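Local coordinates for DltD domain-containing protein (Beauveria bassiana, PDB 7D78), which probably catalyses the ring closure of a polyketide chain into a medium-ring lactone, acting as a thioesterase of the alpha/beta-hydrolase fold, at residues A[170-173]-A[174-177]; A[235-238]-A[239-242]. One frame throughout, in Å; residues are numbered along the deposited sequence.

Contact 1 (A[170-173]-A[174-177]); sequences KAFL and QLIR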
loop_
_atom_site.group_PDB
_atom_site.type_symbol
_atom_site.label_atom_id
_atom_site.label_comp_id
_atom_site.label_asym_id
_atom_site.label_seq_id
_atom_site.Cartn_x
_atom_site.Cartn_y
_atom_site.Cartn_z
ATOM N N LYS A 170 6.619 13.946 13.623
ATOM C CA LYS A 170 7.841 13.443 14.248
ATOM C C LYS A 170 8.108 11.997 13.844
ATOM O O LYS A 170 9.256 11.627 13.582
ATOM C CB LYS A 170 7.750 13.573 15.768
ATOM C CG LYS A 170 7.813 15.015 16.247
ATOM C CD LYS A 170 8.094 15.110 17.743
ATOM C CE LYS A 170 8.203 16.566 18.187
ATOM N NZ LYS A 170 8.794 16.702 19.556
ATOM N N ALA A 171 7.062 11.165 13.797
ATOM C CA ALA A 171 7.232 9.793 13.317
ATOM C C ALA A 171 7.698 9.756 11.862
ATOM O O ALA A 171 8.566 8.954 11.506
ATOM C CB ALA A 171 5.929 9.009 13.469
ATOM N N PHE A 172 7.102 10.587 10.995
ATOM C CA PHE A 172 7.556 10.648 9.608
ATOM C C PHE A 172 9.026 11.030 9.535
ATOM O O PHE A 172 9.786 10.468 8.740
ATOM C CB PHE A 172 6.726 11.660 8.809
ATOM C CG PHE A 172 5.334 11.186 8.462
ATOM C CD1 PHE A 172 4.909 9.900 8.788
ATOM C CD2 PHE A 172 4.442 12.045 7.825
ATOM C CE1 PHE A 172 3.615 9.462 8.470
ATOM C CE2 PHE A 172 3.155 11.619 7.500
ATOM C CZ PHE A 172 2.740 10.320 7.827
ATOM N N LEU A 173 9.440 12.010 10.343
ATOM C CA LEU A 173 10.841 12.414 10.353
ATOM C C LEU A 173 11.740 11.256 10.767
ATOM O O LEU A 173 12.799 11.031 10.168
ATOM C CB LEU A 173 11.027 13.603 11.292
ATOM C CG LEU A 173 12.432 14.193 11.326
ATOM C CD1 LEU A 173 12.910 14.576 9.911
ATOM C CD2 LEU A 173 12.438 15.396 12.259
ATOM N N GLN A 174 11.327 10.508 11.792
ATOM C CA GLN A 174 12.104 9.361 12.255
ATOM C C GLN A 174 12.222 8.307 11.165
ATOM O O GLN A 174 13.283 7.696 10.987
ATOM C CB GLN A 174 11.434 8.778 13.507
ATOM C CG GLN A 174 12.259 7.809 14.364
ATOM C CD GLN A 174 11.426 7.233 15.518
ATOM O OE1 GLN A 174 10.245 7.540 15.640
ATOM N NE2 GLN A 174 12.044 6.410 16.366
ATOM N N LEU A 175 11.131 8.071 10.440
ATOM C CA LEU A 175 11.151 7.149 9.311
ATOM C C LEU A 175 12.172 7.580 8.264
ATOM O O LEU A 175 12.974 6.764 7.794
ATOM C CB LEU A 175 9.744 7.057 8.697
ATOM C CG LEU A 175 8.740 6.219 9.496
ATOM C CD1 LEU A 175 7.314 6.415 8.961
ATOM C CD2 LEU A 175 9.147 4.745 9.442
ATOM N N ILE A 176 12.148 8.856 7.864
ATOM C CA ILE A 176 13.098 9.314 6.843
ATOM C C ILE A 176 14.534 9.139 7.340
ATOM O O ILE A 176 15.430 8.715 6.591
ATOM C CB ILE A 176 12.816 10.778 6.452
ATOM C CG1 ILE A 176 11.446 10.902 5.772
ATOM C CG2 ILE A 176 13.957 11.317 5.553
ATOM C CD1 ILE A 176 11.362 10.159 4.429
ATOM N N ARG A 177 14.774 9.452 8.616
ATOM C CA ARG A 177 16.119 9.298 9.167
ATOM C C ARG A 177 16.557 7.833 9.193
ATOM O O ARG A 177 17.728 7.527 8.927
ATOM C CB ARG A 177 16.174 9.944 10.551
ATOM C CG ARG A 177 16.097 11.449 10.406
ATOM C CD ARG A 177 15.862 12.185 11.697
ATOM N NE ARG A 177 16.070 13.617 11.498
ATOM C CZ ARG A 177 15.807 14.539 12.412
ATOM N NH1 ARG A 177 15.302 14.180 13.588
ATOM N NH2 ARG A 177 16.044 15.822 12.146
HETATM O O HOH W 1 8.596 6.552 13.189
#
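Lys170 O and Gln174 N open a run of four successive i to i+4 backbone hydrogen bonds, closed by Arg177 N to Leu173 O at 3.0 Å, with N-H...O angles of 157° to 163°, so the segment is regular alpha-helix. It lies in helix 168-183, an outlying helix of this alpha/beta-hydrolase chain; the centre of residues 170-177 lies about 26 Å from the centre of the chain. The main side-chain contact is between Leu173 and Arg177, one turn apart. The first torsion of Leu173 puts CG opposite the backbone N (chi1 -176°), which lays the branched end alongside Arg177, one turn on; there CD2 sits 3.3 Å above one face of the Arg177 guanidinium, offset toward its rim, and CD2 to NH1 measures 3.4 Å. Arg177, extended from CG to NE, brings its methylenes across the Leu173 carbonyl, with CG 3.3 Å from Leu173 O. This is apolar contact with the flat cation and not pairing of charges; Arg148 of the second subunit packs on Leu173 and also brings a like charge close to Arg177.

The buried side of the helix is held differently. Leu175 CD1 approaches the Phe172 ring obliquely, 4.2 Å from CD1 of that ring, and the same ring meets Tyr163. Both residues also touch helix 238-244, Phe172 through Ala243 and Leu175 through Tyr239 and Gln240. Near the first turn, the side chain of Lys170 reaches a bound sodium ion, a site that also includes Glu166. A water gives Ala171 O a second donor besides the amide of Leu175, lying 2.9 Å from Ala171 O, and it also donates to Gln174 OE1 at 3.1 Å.

Contact 2 (A[235-238]-A[239-242]); sequences ALQT and YQKL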
loop_
_atom_site.group_PDB
_atom_site.type_symbol
_atom_site.label_atom_id
_atom_site.label_comp_id
_atom_site.label_asym_id
_atom_site.label_seq_id
_atom_site.Cartn_x
_atom_site.Cartn_y
_atom_site.Cartn_z
ATOM N N ALA A 235 10.359 -3.704 12.968
ATOM C CA ALA A 235 11.064 -2.693 12.191
ATOM C C ALA A 235 10.290 -1.381 12.237
ATOM O O ALA A 235 9.072 -1.364 12.024
ATOM C CB ALA A 235 11.228 -3.148 10.741
ATOM N N LEU A 236 10.993 -0.278 12.512
ATOM C CA LEU A 236 10.354 1.036 12.463
ATOM C C LEU A 236 9.636 1.279 11.134
ATOM O O LEU A 236 8.586 1.938 11.103
ATOM C CB LEU A 236 11.394 2.139 12.710
ATOM C CG LEU A 236 10.851 3.566 12.873
ATOM C CD1 LEU A 236 10.372 3.831 14.331
ATOM C CD2 LEU A 236 11.911 4.578 12.462
ATOM N N GLN A 237 10.170 0.742 10.029
ATOM C CA GLN A 237 9.552 0.983 8.724
ATOM C C GLN A 237 8.133 0.442 8.637
ATOM O O GLN A 237 7.404 0.809 7.706
ATOM C CB GLN A 237 10.406 0.379 7.607
ATOM C CG GLN A 237 11.697 1.159 7.335
ATOM C CD GLN A 237 11.444 2.638 7.017
ATOM O OE1 GLN A 237 10.477 2.981 6.335
ATOM N NE2 GLN A 237 12.324 3.514 7.513
ATOM N N THR A 238 7.735 -0.435 9.566
ATOM C CA THR A 238 6.336 -0.820 9.744
ATOM C C THR A 238 5.456 0.417 9.714
ATOM O O THR A 238 4.407 0.431 9.063
ATOM C CB THR A 238 6.136 -1.555 11.075
ATOM O OG1 THR A 238 6.907 -2.760 11.082
ATOM C CG2 THR A 238 4.642 -1.875 11.322
ATOM N N TYR A 239 5.900 1.476 10.401
ATOM C CA TYR A 239 5.083 2.675 10.504
ATOM C C TYR A 239 4.917 3.367 9.156
ATOM O O TYR A 239 3.924 4.068 8.942
ATOM C CB TYR A 239 5.698 3.618 11.532
ATOM C CG TYR A 239 5.757 3.022 12.925
ATOM C CD1 TYR A 239 4.775 2.134 13.372
ATOM C CD2 TYR A 239 6.791 3.351 13.794
ATOM C CE1 TYR A 239 4.834 1.587 14.667
ATOM C CE2 TYR A 239 6.858 2.821 15.071
ATOM C CZ TYR A 239 5.882 1.953 15.508
ATOM O OH TYR A 239 5.977 1.444 16.789
ATOM N N GLN A 240 5.885 3.206 8.247
ATOM C CA GLN A 240 5.704 3.708 6.889
ATOM C C GLN A 240 4.582 2.957 6.176
ATOM O O GLN A 240 3.733 3.566 5.511
ATOM C CB GLN A 240 7.016 3.592 6.111
ATOM C CG GLN A 240 6.918 4.018 4.643
ATOM C CD GLN A 240 6.598 5.493 4.490
ATOM O OE1 GLN A 240 5.434 5.889 4.312
ATOM N NE2 GLN A 240 7.623 6.319 4.576
ATOM N N LYS A 241 4.561 1.627 6.302
ATOM C CA LYS A 241 3.481 0.846 5.706
ATOM C C LYS A 241 2.133 1.232 6.300
ATOM O O LYS A 241 1.130 1.314 5.584
ATOM C CB LYS A 241 3.748 -0.650 5.906
ATOM C CG LYS A 241 5.147 -1.117 5.477
ATOM C CD LYS A 241 5.450 -0.669 4.044
ATOM C CE LYS A 241 6.881 -1.002 3.627
ATOM N NZ LYS A 241 7.139 -0.570 2.206
ATOM N N LEU A 242 2.089 1.473 7.611
ATOM C CA LEU A 242 0.835 1.866 8.242
ATOM C C LEU A 242 0.407 3.264 7.819
ATOM O O LEU A 242 -0.792 3.564 7.817
ATOM C CB LEU A 242 0.956 1.791 9.768
ATOM C CG LEU A 242 1.302 0.407 10.336
ATOM C CD1 LEU A 242 1.271 0.447 11.854
ATOM C CD2 LEU A 242 0.320 -0.648 9.806
HETATM O O HOH W 2 10.131 5.464 5.097
#
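Leu236 and Tyr239 meet where a type I beta turn, Ala235 to Thr238, leads from strand 234-235 into helix 238-244. Tyr239 N donates to Leu236 O at 2.8 Å. Their side chains cross at about a right angle: Leu236 CD1 lies 3.7 Å from both CD2 and CE2 of the tyrosine. With CG opposite its own carbonyl carbon (chi1 -62°), Tyr239 swings its ring back beside the turn, where Leu191 and Pro201 also touch it. With an alanine here the ring is gone, which would probably open a gap beside Leu236 CD1 and take from Leu191 and Pro201 a shared partner.

Gln237 and Gln240 run side by side, their amide planes 26° apart. A water bridges them, donating to Gln237 OE1 and accepting from Gln240 NE2, while Gln237 NE2 is hydrogen-bonded to Asp178. Lys241 sends NZ to a salt bridge with Glu108 of the second subunit.

Thr238 and Leu242 also lie alongside each other, CG2 to CD1 4.1 Å. The turn gives Ala235 O the amide N of Thr238 at 2.9 Å; with OG1 opposite the carbonyl carbon (chi1 -62°), the threonine hydroxyl adds a second bond to the same oxygen, in the carbonyl plane, Thr238 OG1 to Ala235 O 2.7 Å.

How the contacts relate
Contact 2 is the more buried: six of its seven touching residues are buried, and its centre lies about 16 Å from the centre of the chain; contact 1 lies farther out and is only partly buried. Their centres are 10 Å apart and the two pack directly: Leu175 CD2 comes within 3.3 Å of Leu236 O, and Leu175 O receives a weak hydrogen bond from Gln237 NE2. Helix 168-183 is thereby joined to residues 235-242. Both have a buried ring, but contact 1 sets it apart from an exposed side that carries Lys170 and Arg177, whereas contact 2 buries glutamine amides beside its ring and pairs its lysine with Glu108 of the second subunit.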